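Local coordinates for Ice-binding protein 1 (Shewanella frigidimarina, PDB 6BG8), which adsorbs its bacterium onto ice and inhibits the growth of ice crystals, this chain being the C-terminal DUF3494 ice-binding domain of the longer adhesin, at residues M1-G9 and F101-A110. Sequence-based numbering, arbitrary orientation.
Sequences MNPLAPELG and FLAADPNPNA. With SO4 (sulfate ion), chain C.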
loop_
_atom_site.group_PDB
_atom_site.type_symbol
_atom_site.label_atom_id
_atom_site.label_comp_id
_atom_site.label_asym_id
_atom_site.label_seq_id
_atom_site.Cartn_x
_atom_site.Cartn_y
_atom_site.Cartn_z
ATOM N N MET A 1 20.919 11.405 -7.438
ATOM C CA MET A 1 19.775 11.742 -8.271
ATOM C C MET A 1 18.500 11.177 -7.670
ATOM O O MET A 1 18.544 10.258 -6.846
ATOM C CB MET A 1 19.952 11.210 -9.696
ATOM C CG MET A 1 21.252 11.613 -10.350
ATOM S SD MET A 1 21.426 13.404 -10.462
ATOM C CE MET A 1 19.995 13.798 -11.455
ATOM N N ASN A 2 17.374 11.734 -8.097
ATOM C CA ASN A 2 16.079 11.237 -7.661
ATOM C C ASN A 2 15.943 9.763 -8.028
ATOM O O ASN A 2 16.212 9.393 -9.179
ATOM C CB ASN A 2 14.960 12.036 -8.319
ATOM C CG ASN A 2 13.646 11.936 -7.566
ATOM O OD1 ASN A 2 13.616 11.664 -6.357
ATOM N ND2 ASN A 2 12.554 12.190 -8.269
ATOM N N PRO A 3 15.533 8.900 -7.101
ATOM C CA PRO A 3 15.280 7.500 -7.470
ATOM C C PRO A 3 14.186 7.402 -8.520
ATOM O O PRO A 3 13.274 8.232 -8.582
ATOM C CB PRO A 3 14.836 6.859 -6.149
ATOM C CG PRO A 3 15.463 7.704 -5.108
ATOM C CD PRO A 3 15.452 9.102 -5.644
ATOM N N LEU A 4 14.292 6.372 -9.353
ATOM C CA LEU A 4 13.235 6.041 -10.297
ATOM C C LEU A 4 12.139 5.277 -9.567
ATOM O O LEU A 4 12.411 4.284 -8.886
ATOM C CB LEU A 4 13.795 5.204 -11.450
ATOM C CG LEU A 4 12.788 4.745 -12.512
ATOM C CD1 LEU A 4 12.190 5.958 -13.230
ATOM C CD2 LEU A 4 13.446 3.797 -13.517
ATOM N N ALA A 5 10.913 5.762 -9.668
ATOM C CA ALA A 5 9.805 5.070 -9.023
ATOM C C ALA A 5 9.418 3.836 -9.830
ATOM O O ALA A 5 9.644 3.782 -11.045
ATOM C CB ALA A 5 8.601 6.000 -8.890
ATOM N N PRO A 6 8.826 2.832 -9.186
ATOM C CA PRO A 6 8.347 1.664 -9.928
ATOM C C PRO A 6 7.170 2.011 -10.820
ATOM O O PRO A 6 6.454 2.991 -10.612
ATOM C CB PRO A 6 7.918 0.691 -8.821
ATOM C CG PRO A 6 7.536 1.597 -7.669
ATOM C CD PRO A 6 8.581 2.696 -7.735
ATOM N N GLU A 7 6.999 1.191 -11.850
ATOM C CA GLU A 7 5.802 1.215 -12.674
ATOM C C GLU A 7 4.752 0.327 -12.018
ATOM O O GLU A 7 5.001 -0.861 -11.781
ATOM C CB GLU A 7 6.118 0.732 -14.089
ATOM C CG GLU A 7 4.906 0.538 -14.977
ATOM C CD GLU A 7 4.161 1.828 -15.229
ATOM O OE1 GLU A 7 4.828 2.854 -15.501
ATOM O OE2 GLU A 7 2.914 1.815 -15.146
ATOM N N LEU A 8 3.585 0.897 -11.719
ATOM C CA LEU A 8 2.520 0.111 -11.101
ATOM C C LEU A 8 1.574 -0.516 -12.113
ATOM O O LEU A 8 0.876 -1.474 -11.772
ATOM C CB LEU A 8 1.704 0.971 -10.119
ATOM C CG LEU A 8 2.154 0.868 -8.658
ATOM C CD1 LEU A 8 3.641 1.161 -8.530
ATOM C CD2 LEU A 8 1.328 1.796 -7.749
ATOM N N GLY A 9 1.530 -0.011 -13.337
ATOM C CA GLY A 9 0.662 -0.622 -14.324
ATOM C C GLY A 9 -0.776 -0.579 -13.855
ATOM O O GLY A 9 -1.264 0.443 -13.354
ATOM N N PHE A 101 10.580 -4.680 -8.706
ATOM C CA PHE A 101 11.308 -3.442 -8.955
ATOM C C PHE A 101 11.817 -2.857 -7.645
ATOM O O PHE A 101 12.988 -2.474 -7.529
ATOM C CB PHE A 101 10.391 -2.456 -9.686
ATOM C CG PHE A 101 11.039 -1.136 -10.040
ATOM C CD1 PHE A 101 11.331 -0.182 -9.067
ATOM C CD2 PHE A 101 11.309 -0.834 -11.368
ATOM C CE1 PHE A 101 11.923 1.034 -9.413
ATOM C CE2 PHE A 101 11.892 0.391 -11.719
ATOM C CZ PHE A 101 12.197 1.317 -10.738
ATOM N N LEU A 102 10.944 -2.795 -6.639
ATOM C CA LEU A 102 11.314 -2.178 -5.371
ATOM C C LEU A 102 12.291 -3.045 -4.593
ATOM O O LEU A 102 13.135 -2.515 -3.858
ATOM C CB LEU A 102 10.060 -1.912 -4.543
ATOM C CG LEU A 102 9.163 -0.771 -5.024
ATOM C CD1 LEU A 102 7.836 -0.764 -4.261
ATOM C CD2 LEU A 102 9.875 0.567 -4.870
ATOM N N ALA A 103 12.197 -4.369 -4.739
ATOM C CA ALA A 103 13.090 -5.275 -4.025
ATOM C C ALA A 103 14.490 -5.332 -4.622
ATOM O O ALA A 103 15.434 -5.707 -3.916
ATOM C CB ALA A 103 12.493 -6.684 -4.003
ATOM N N ALA A 104 14.655 -4.965 -5.887
ATOM C CA ALA A 104 15.938 -5.153 -6.552
ATOM C C ALA A 104 16.890 -4.017 -6.200
ATOM O O ALA A 104 16.510 -2.847 -6.204
ATOM C CB ALA A 104 15.748 -5.234 -8.068
ATOM N N ASP A 105 18.131 -4.371 -5.883
ATOM C CA ASP A 105 19.160 -3.407 -5.534
ATOM C C ASP A 105 20.272 -3.417 -6.577
ATOM O O ASP A 105 20.756 -4.499 -6.947
ATOM C CB ASP A 105 19.743 -3.737 -4.157
ATOM C CG ASP A 105 20.601 -2.617 -3.608
ATOM O OD1 ASP A 105 20.060 -1.515 -3.372
ATOM O OD2 ASP A 105 21.812 -2.841 -3.421
ATOM N N PRO A 106 20.729 -2.249 -7.057
ATOM C CA PRO A 106 20.262 -0.919 -6.660
ATOM C C PRO A 106 19.151 -0.408 -7.555
ATOM O O PRO A 106 18.958 -0.951 -8.638
ATOM C CB PRO A 106 21.508 -0.050 -6.837
ATOM C CG PRO A 106 22.183 -0.666 -8.044
ATOM C CD PRO A 106 21.895 -2.171 -7.961
ATOM N N ASN A 107 18.464 0.635 -7.113
ATOM C CA ASN A 107 17.555 1.363 -7.987
ATOM C C ASN A 107 18.290 1.779 -9.265
ATOM O O ASN A 107 19.490 2.082 -9.218
ATOM C CB ASN A 107 17.009 2.588 -7.244
ATOM C CG ASN A 107 15.993 3.364 -8.051
ATOM O OD1 ASN A 107 16.350 4.233 -8.843
ATOM N ND2 ASN A 107 14.711 3.057 -7.852
ATOM N N PRO A 108 17.617 1.797 -10.419
ATOM C CA PRO A 108 18.331 2.107 -11.670
ATOM C C PRO A 108 18.967 3.488 -11.701
ATOM O O PRO A 108 19.975 3.664 -12.398
ATOM C CB PRO A 108 17.238 1.960 -12.740
ATOM C CG PRO A 108 16.276 0.986 -12.152
ATOM C CD PRO A 108 16.252 1.300 -10.680
ATOM N N ASN A 109 18.440 4.465 -10.957
ATOM C CA ASN A 109 18.889 5.849 -11.079
ATOM C C ASN A 109 19.431 6.444 -9.787
ATOM O O ASN A 109 19.749 7.640 -9.763
ATOM C CB ASN A 109 17.749 6.731 -11.595
ATOM C CG ASN A 109 17.432 6.465 -13.040
ATOM O OD1 ASN A 109 18.191 5.781 -13.725
ATOM N ND2 ASN A 109 16.318 7.010 -13.522
ATOM N N ALA A 110 19.557 5.663 -8.718
ATOM C CA ALA A 110 20.022 6.229 -7.461
ATOM C C ALA A 110 20.817 5.193 -6.690
ATOM O O ALA A 110 20.512 3.999 -6.732
ATOM C CB ALA A 110 18.855 6.728 -6.598
HETATM S S SO4 C . 19.385 13.583 -4.721
HETATM O O1 SO4 C . 18.855 13.779 -6.064
HETATM O O2 SO4 C . 20.502 12.646 -4.719
HETATM O O3 SO4 C . 19.682 14.897 -4.174
HETATM O O4 SO4 C . 18.447 12.981 -3.804
HETATM O O HOH W 1 21.842 9.019 -8.486
#
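The backbones come closest at Pro-3 and Ala-110, CA atoms 4.9 Å apart, yet Leu-4 is recognised by a side chain, an example of an asparagine amide standing in for a neighbouring peptide. Asn-107 takes the Leu-4 N-H on OD1 (N to OD1 3.0 Å) and gives ND2 to Leu-4 O at 2.8 Å, on a lone pair in the Leu-4 carbonyl plane and 4° out of its own amide plane. CG anti to the backbone N (chi1 -177°) extends this amide toward the N-terminal segment. Asn-109 N also donates to OD1, closing an Asx turn; it and Leu-4 N approach from opposite faces of the Asn-107 amide plane, so three bonds fix the amide's rotation. Next along, Pro-6 lays its CA 3.6 Å from the Phe-101 ring centroid, a CH-pi contact over the face, while Leu-4 CD2 meets the ring's edge. A water joins Met-1 N to Asn-109 O, and Met-1 N hydrogen-bonds a sulfate, probably from the crystallisation liquor, also held by Arg-126. In this DUF3494 domain helix 84-103 lies along the beta-solenoid; away from the ice-binding motif, the N-terminal segment passes the helix's C-terminal end, Pro-3 and Asn-107 touching Val-128, Pro-6 and Leu-102 touching Tyr-183 of strand 182-186.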